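PDB 3RRK: V-type ATPase 116 kDa subunit, which is probably part of the stator of a rotary proton-transporting ATPase, this chain being its cytoplasmic N-terminal domain, a homolog of that of subunit a. Local coordinates for residues M14-A26 / Y285-K298. Residues are numbered along the deposited sequence; the frame is centred on the assembly and turned at random.
Sequences MEKLIVAGPKRLA and YGAALMGWVPQKAK
Leu17 and Gly291 face each other as a hydrogen-bonded pair, with Leu17 N 2.7 Å from Gly291 O and an N-H...O angle of 167°; the return bond runs from Gly291 N to Leu17 O at 3.0 Å. Val19 with Leu289 and Gly21 with Ala287 repeat this two-bond pairing, which identifies 15-21 and 287-293 as antiparallel strands, their directions 166° apart. At the Glu15-Val293 pair Val293 N still bonds to Glu15 O, while the return bond from Glu15 N to Val293 O is weak. From the same Glu15 the side chain makes a long salt bridge, OE1 to Lys298 NZ at 3.7 Å.

On the sheet face that carries Lys16, Ile18 and Ala20, the Lys16 chain runs over the Trp292 indole. Its CB sits 4.0 Å from the centroid of the six-membered ring and 12° off the normal, a CH-pi contact. With CG anti to the backbone N and a bend at chi3, the chain also brings CE within 3.9 Å of Met290 SD. At the opposite end of the pair, beside Gly21, Ala20 CB meets Tyr285 CB at 3.6 Å. On the other face Leu17 CB packs against Val293 CG2 at 3.9 Å; there Leu289 packs on Leu30 and Leu33 of helix 26-36.

Strands 41-44 and 310-313 flank the pair, the centre of a four-stranded sheet. Backbone bonds set the register of two sequence-distant strands, and side chains add packing on both faces of the lobe.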
ATOM      1  N   MET A  14      36.532  23.929  19.817  1.00126.09           N
ATOM      2  CA  MET A  14      35.660  24.764  18.993  1.00127.40           C
ATOM      3  C   MET A  14      34.161  24.472  19.232  1.00130.95           C
ATOM      4  O   MET A  14      33.506  25.180  20.000  1.00129.37           O
ATOM      5  CB  MET A  14      36.013  24.619  17.505  1.00129.52           C
ATOM      6  CG  MET A  14      37.474  24.904  17.146  1.00130.75           C
ATOM      7  SD  MET A  14      37.959  26.636  17.301  1.00163.66           S
ATOM      8  CE  MET A  14      39.588  26.612  16.547  1.00123.46           C
ATOM      9  N   GLU A  15      33.629  23.435  18.580  1.00132.84           N
ATOM     10  CA  GLU A  15      32.200  23.089  18.675  1.00128.55           C
ATOM     11  C   GLU A  15      31.876  22.103  19.807  1.00121.30           C
ATOM     12  O   GLU A  15      32.548  21.083  19.965  1.00118.02           O
ATOM     13  CB  GLU A  15      31.684  22.511  17.350  1.00130.37           C
ATOM     14  CG  GLU A  15      31.668  23.480  16.184  1.00133.58           C
ATOM     15  CD  GLU A  15      31.320  22.797  14.870  1.00139.04           C
ATOM     16  OE1 GLU A  15      31.306  21.544  14.836  1.00136.77           O
ATOM     17  OE2 GLU A  15      31.061  23.513  13.874  1.00140.51           O
ATOM     18  N   LYS A  16      30.830  22.407  20.572  1.00114.47           N
ATOM     19  CA  LYS A  16      30.391  21.541  21.661  1.00104.66           C
ATOM     20  C   LYS A  16      29.833  20.228  21.119  1.00 96.18           C
ATOM     21  O   LYS A  16      29.123  20.221  20.118  1.00 99.25           O
ATOM     22  CB  LYS A  16      29.346  22.251  22.531  1.00105.03           C
ATOM     23  CG  LYS A  16      28.707  21.355  23.593  1.00114.88           C
ATOM     24  CD  LYS A  16      27.813  22.132  24.558  1.00119.73           C
ATOM     25  CE  LYS A  16      28.635  22.956  25.539  1.00125.59           C
ATOM     26  NZ  LYS A  16      27.780  23.647  26.543  1.00128.97           N
ATOM     27  N   LEU A  17      30.179  19.117  21.765  1.00 82.64           N
ATOM     28  CA  LEU A  17      29.617  17.819  21.404  1.00 80.16           C
ATOM     29  C   LEU A  17      28.806  17.252  22.559  1.00 85.92           C
ATOM     30  O   LEU A  17      29.196  17.358  23.716  1.00 95.02           O
ATOM     31  CB  LEU A  17      30.697  16.811  20.990  1.00 74.71           C
ATOM     32  CG  LEU A  17      30.125  15.404  20.724  1.00 78.45           C
ATOM     33  CD1 LEU A  17      29.547  15.245  19.280  1.00 57.82           C
ATOM     34  CD2 LEU A  17      31.147  14.319  21.021  1.00 71.04           C
ATOM     35  N   ILE A  18      27.665  16.662  22.244  1.00 86.54           N
ATOM     36  CA  ILE A  18      26.833  16.066  23.263  1.00 82.40           C
ATOM     37  C   ILE A  18      26.489  14.673  22.796  1.00 82.01           C
ATOM     38  O   ILE A  18      26.031  14.484  21.678  1.00 86.17           O
ATOM     39  CB  ILE A  18      25.564  16.889  23.504  1.00 84.24           C
ATOM     40  CG1 ILE A  18      25.930  18.345  23.773  1.00 85.17           C
ATOM     41  CG2 ILE A  18      24.787  16.336  24.679  1.00 80.52           C
ATOM     42  CD1 ILE A  18      25.047  19.319  23.041  1.00 93.86           C
ATOM     43  N   VAL A  19      26.741  13.693  23.652  1.00 77.57           N
ATOM     44  CA  VAL A  19      26.573  12.310  23.277  1.00 80.75           C
ATOM     45  C   VAL A  19      25.802  11.575  24.350  1.00 80.33           C
ATOM     46  O   VAL A  19      25.997  11.822  25.535  1.00 77.30           O
ATOM     47  CB  VAL A  19      27.926  11.626  23.122  1.00 89.71           C
ATOM     48  CG1 VAL A  19      27.742  10.228  22.544  1.00 97.34           C
ATOM     49  CG2 VAL A  19      28.835  12.457  22.244  1.00 93.51           C
ATOM     50  N   ALA A  20      24.928  10.667  23.936  1.00 76.74           N
ATOM     51  CA  ALA A  20      24.203   9.845  24.884  1.00 76.69           C
ATOM     52  C   ALA A  20      24.182   8.392  24.409  1.00 88.04           C
ATOM     53  O   ALA A  20      24.314   8.119  23.216  1.00 92.96           O
ATOM     54  CB  ALA A  20      22.790  10.382  25.094  1.00 72.30           C
ATOM     55  N   GLY A  21      24.038   7.463  25.348  1.00 83.97           N
ATOM     56  CA  GLY A  21      23.962   6.059  25.010  1.00 90.26           C
ATOM     57  C   GLY A  21      23.417   5.253  26.166  1.00 97.20           C
ATOM     58  O   GLY A  21      22.864   5.804  27.121  1.00 96.07           O
ATOM     59  N   PRO A  22      23.555   3.931  26.080  1.00103.48           N
ATOM     60  CA  PRO A  22      23.214   3.087  27.227  1.00106.40           C
ATOM     61  C   PRO A  22      24.233   3.316  28.326  1.00102.35           C
ATOM     62  O   PRO A  22      25.341   3.756  28.030  1.00102.19           O
ATOM     63  CB  PRO A  22      23.346   1.666  26.669  1.00113.14           C
ATOM     64  CG  PRO A  22      24.276   1.799  25.490  1.00114.83           C
ATOM     65  CD  PRO A  22      24.030   3.160  24.917  1.00108.54           C
ATOM     66  N   LYS A  23      23.867   3.042  29.572  1.00103.14           N
ATOM     67  CA  LYS A  23      24.831   3.132  30.664  1.00103.82           C
ATOM     68  C   LYS A  23      25.941   2.104  30.502  1.00 93.88           C
ATOM     69  O   LYS A  23      27.072   2.354  30.898  1.00 93.38           O
ATOM     70  CB  LYS A  23      24.158   2.980  32.028  1.00108.43           C
ATOM     71  CG  LYS A  23      23.383   4.207  32.455  1.00113.95           C
ATOM     72  CD  LYS A  23      23.418   4.394  33.960  1.00117.68           C
ATOM     73  CE  LYS A  23      22.897   5.775  34.338  1.00122.55           C
ATOM     74  NZ  LYS A  23      22.987   6.022  35.804  1.00123.75           N
ATOM     75  N   ARG A  24      25.613   0.958  29.913  1.00 93.80           N
ATOM     76  CA  ARG A  24      26.596  -0.094  29.673  1.00100.22           C
ATOM     77  C   ARG A  24      27.841   0.487  29.035  1.00102.91           C
ATOM     78  O   ARG A  24      28.952   0.039  29.309  1.00108.10           O
ATOM     79  CB  ARG A  24      26.055  -1.153  28.717  1.00110.98           C
ATOM     80  CG  ARG A  24      24.673  -1.684  29.013  1.00117.42           C
ATOM     81  CD  ARG A  24      24.290  -2.763  27.991  1.00127.17           C
ATOM     82  NE  ARG A  24      24.233  -2.252  26.619  1.00134.74           N
ATOM     83  CZ  ARG A  24      24.959  -2.719  25.605  1.00139.01           C
ATOM     84  NH1 ARG A  24      25.811  -3.718  25.793  1.00141.48           N
ATOM     85  NH2 ARG A  24      24.832  -2.186  24.395  1.00138.37           N
ATOM     86  N   LEU A  25      27.648   1.478  28.168  1.00 94.17           N
ATOM     87  CA  LEU A  25      28.750   2.010  27.376  1.00 90.50           C
ATOM     88  C   LEU A  25      29.301   3.317  27.908  1.00 82.52           C
ATOM     89  O   LEU A  25      30.020   4.022  27.199  1.00 84.18           O
ATOM     90  CB  LEU A  25      28.330   2.199  25.919  1.00 97.81           C
ATOM     91  CG  LEU A  25      28.347   0.958  25.028  1.00103.83           C
ATOM     92  CD1 LEU A  25      27.263  -0.042  25.423  1.00103.40           C
ATOM     93  CD2 LEU A  25      28.196   1.381  23.580  1.00104.23           C
ATOM     94  N   ALA A  26      28.971   3.652  29.149  1.00 72.86           N
ATOM     95  CA  ALA A  26      29.498   4.876  29.738  1.00 75.96           C
ATOM     96  C   ALA A  26      31.013   4.957  29.542  1.00 73.77           C
ATOM     97  O   ALA A  26      31.536   5.999  29.133  1.00 75.19           O
ATOM     98  CB  ALA A  26      29.138   4.961  31.203  1.00 75.10           C
ATOM     99  N   TYR A 285      18.143   8.479  27.570  1.00 99.30           N
ATOM    100  CA  TYR A 285      19.416   7.781  27.697  1.00103.45           C
ATOM    101  C   TYR A 285      20.049   7.918  29.084  1.00110.20           C
ATOM    102  O   TYR A 285      20.018   8.992  29.698  1.00111.98           O
ATOM    103  CB  TYR A 285      20.367   8.247  26.609  1.00100.68           C
ATOM    104  CG  TYR A 285      19.932   7.776  25.256  1.00100.45           C
ATOM    105  CD1 TYR A 285      19.634   6.441  25.038  1.00101.93           C
ATOM    106  CD2 TYR A 285      19.792   8.661  24.202  1.00104.85           C
ATOM    107  CE1 TYR A 285      19.230   5.989  23.799  1.00102.84           C
ATOM    108  CE2 TYR A 285      19.381   8.223  22.952  1.00106.52           C
ATOM    109  CZ  TYR A 285      19.104   6.883  22.756  1.00105.82           C
ATOM    110  OH  TYR A 285      18.694   6.433  21.518  1.00106.59           O
ATOM    111  N   GLY A 286      20.620   6.819  29.570  1.00113.00           N
ATOM    112  CA  GLY A 286      21.222   6.785  30.892  1.00114.78           C
ATOM    113  C   GLY A 286      22.596   7.429  30.956  1.00115.05           C
ATOM    114  O   GLY A 286      22.917   8.154  31.903  1.00119.86           O
ATOM    115  N   ALA A 287      23.416   7.166  29.947  1.00107.44           N
ATOM    116  CA  ALA A 287      24.751   7.744  29.898  1.00103.32           C
ATOM    117  C   ALA A 287      24.818   8.868  28.864  1.00 95.28           C
ATOM    118  O   ALA A 287      24.388   8.696  27.721  1.00 88.32           O
ATOM    119  CB  ALA A 287      25.787   6.667  29.593  1.00103.51           C
ATOM    120  N   ALA A 288      25.362  10.012  29.278  1.00 88.32           N
ATOM    121  CA  ALA A 288      25.515  11.175  28.408  1.00 81.26           C
ATOM    122  C   ALA A 288      26.766  11.998  28.727  1.00 78.65           C
ATOM    123  O   ALA A 288      27.019  12.339  29.881  1.00 81.51           O
ATOM    124  CB  ALA A 288      24.288  12.052  28.499  1.00 89.34           C
ATOM    125  N   LEU A 289      27.535  12.327  27.696  1.00 80.83           N
ATOM    126  CA  LEU A 289      28.767  13.104  27.854  1.00 83.66           C
ATOM    127  C   LEU A 289      28.744  14.416  27.051  1.00 89.05           C
ATOM    128  O   LEU A 289      27.957  14.590  26.110  1.00 82.72           O
ATOM    129  CB  LEU A 289      29.987  12.278  27.440  1.00 81.07           C
ATOM    130  CG  LEU A 289      30.480  11.152  28.348  1.00 88.85           C
ATOM    131  CD1 LEU A 289      29.367  10.175  28.689  1.00 93.55           C
ATOM    132  CD2 LEU A 289      31.625  10.425  27.671  1.00 90.84           C
ATOM    133  N   MET A 290      29.630  15.327  27.439  1.00 89.03           N
ATOM    134  CA  MET A 290      29.754  16.635  26.820  1.00 83.30           C
ATOM    135  C   MET A 290      31.232  16.820  26.531  1.00 86.54           C
ATOM    136  O   MET A 290      32.076  16.298  27.256  1.00 95.85           O
ATOM    137  CB  MET A 290      29.292  17.704  27.809  1.00 84.16           C
ATOM    138  CG  MET A 290      29.051  19.067  27.208  1.00 84.61           C
ATOM    139  SD  MET A 290      29.457  20.386  28.362  1.00163.99           S
ATOM    140  CE  MET A 290      31.253  20.336  28.323  1.00127.45           C
ATOM    141  N   GLY A 291      31.567  17.557  25.487  1.00 81.63           N
ATOM    142  CA  GLY A 291      32.966  17.729  25.152  1.00 82.80           C
ATOM    143  C   GLY A 291      33.174  18.787  24.098  1.00 91.58           C
ATOM    144  O   GLY A 291      32.215  19.269  23.506  1.00 94.40           O
ATOM    145  N   TRP A 292      34.432  19.153  23.867  1.00102.30           N
ATOM    146  CA  TRP A 292      34.773  20.149  22.860  1.00103.83           C
ATOM    147  C   TRP A 292      35.705  19.565  21.811  1.00109.47           C
ATOM    148  O   TRP A 292      36.683  18.885  22.134  1.00117.87           O
ATOM    149  CB  TRP A 292      35.369  21.392  23.515  1.00103.95           C
ATOM    150  CG  TRP A 292      34.371  22.096  24.381  1.00107.42           C
ATOM    151  CD1 TRP A 292      34.079  21.827  25.689  1.00111.28           C
ATOM    152  CD2 TRP A 292      33.509  23.169  23.991  1.00112.30           C
ATOM    153  NE1 TRP A 292      33.094  22.675  26.141  1.00110.52           N
ATOM    154  CE2 TRP A 292      32.729  23.508  25.117  1.00114.33           C
ATOM    155  CE3 TRP A 292      33.323  23.880  22.799  1.00115.31           C
ATOM    156  CZ2 TRP A 292      31.779  24.529  25.084  1.00119.42           C
ATOM    157  CZ3 TRP A 292      32.383  24.894  22.770  1.00116.50           C
ATOM    158  CH2 TRP A 292      31.622  25.209  23.904  1.00119.20           C
ATOM    159  N   VAL A 293      35.379  19.835  20.554  1.00110.49           N
ATOM    160  CA  VAL A 293      36.055  19.229  19.417  1.00123.51           C
ATOM    161  C   VAL A 293      36.636  20.305  18.498  1.00135.23           C
ATOM    162  O   VAL A 293      35.894  21.111  17.938  1.00135.28           O
ATOM    163  CB  VAL A 293      35.067  18.349  18.607  1.00110.21           C
ATOM    164  CG1 VAL A 293      35.798  17.520  17.560  1.00109.97           C
ATOM    165  CG2 VAL A 293      34.259  17.453  19.540  1.00109.93           C
ATOM    166  N   PRO A 294      37.972  20.324  18.349  1.00142.77           N
ATOM    167  CA  PRO A 294      38.697  21.230  17.447  1.00146.19           C
ATOM    168  C   PRO A 294      38.750  20.684  16.019  1.00148.83           C
ATOM    169  O   PRO A 294      38.950  19.485  15.836  1.00147.55           O
ATOM    170  CB  PRO A 294      40.096  21.244  18.044  1.00149.12           C
ATOM    171  CG  PRO A 294      40.248  19.868  18.610  1.00149.21           C
ATOM    172  CD  PRO A 294      38.892  19.477  19.130  1.00146.22           C
ATOM    173  N   GLN A 295      38.598  21.560  15.029  1.00153.11           N
ATOM    174  CA  GLN A 295      38.390  21.149  13.637  1.00158.56           C
ATOM    175  C   GLN A 295      39.060  19.846  13.177  1.00159.85           C
ATOM    176  O   GLN A 295      38.422  19.020  12.517  1.00158.58           O
ATOM    177  CB  GLN A 295      38.732  22.291  12.674  1.00161.88           C
ATOM    178  CG  GLN A 295      37.605  23.289  12.507  1.00159.41           C
ATOM    179  CD  GLN A 295      36.290  22.617  12.159  1.00157.31           C
ATOM    180  OE1 GLN A 295      35.234  22.997  12.664  1.00153.57           O
ATOM    181  NE2 GLN A 295      36.350  21.611  11.294  1.00158.59           N
ATOM    182  N   LYS A 296      40.336  19.665  13.512  1.00158.22           N
ATOM    183  CA  LYS A 296      41.078  18.492  13.051  1.00156.28           C
ATOM    184  C   LYS A 296      40.446  17.168  13.477  1.00157.07           C
ATOM    185  O   LYS A 296      40.035  16.363  12.638  1.00157.31           O
ATOM    186  CB  LYS A 296      42.526  18.534  13.538  1.00153.64           C
ATOM    187  CG  LYS A 296      43.311  17.289  13.163  1.00153.72           C
ATOM    188  CD  LYS A 296      44.715  17.319  13.725  1.00155.08           C
ATOM    189  CE  LYS A 296      45.487  16.074  13.328  1.00157.62           C
ATOM    190  NZ  LYS A 296      44.821  14.833  13.807  1.00157.02           N
ATOM    191  N   ALA A 297      40.383  16.948  14.787  1.00154.91           N
ATOM    192  CA  ALA A 297      39.889  15.693  15.348  1.00149.12           C
ATOM    193  C   ALA A 297      38.468  15.373  14.898  1.00143.81           C
ATOM    194  O   ALA A 297      38.072  14.206  14.866  1.00143.35           O
ATOM    195  CB  ALA A 297      39.968  15.728  16.873  1.00145.89           C
ATOM    196  N   LYS A 298      37.712  16.413  14.553  1.00140.15           N
ATOM    197  CA  LYS A 298      36.302  16.278  14.184  1.00132.55           C
ATOM    198  C   LYS A 298      36.068  15.092  13.264  1.00138.42           C
ATOM    199  O   LYS A 298      34.992  14.498  13.266  1.00135.70           O
ATOM    200  CB  LYS A 298      35.786  17.565  13.535  1.00119.18           C
ATOM    201  CG  LYS A 298      34.371  17.473  12.996  1.00116.84           C
ATOM    202  CD  LYS A 298      33.328  17.363  14.102  1.00116.04           C
ATOM    203  CE  LYS A 298      31.902  17.300  13.534  1.00115.66           C
ATOM    204  NZ  LYS A 298      31.484  18.507  12.740  1.00110.26           N
TER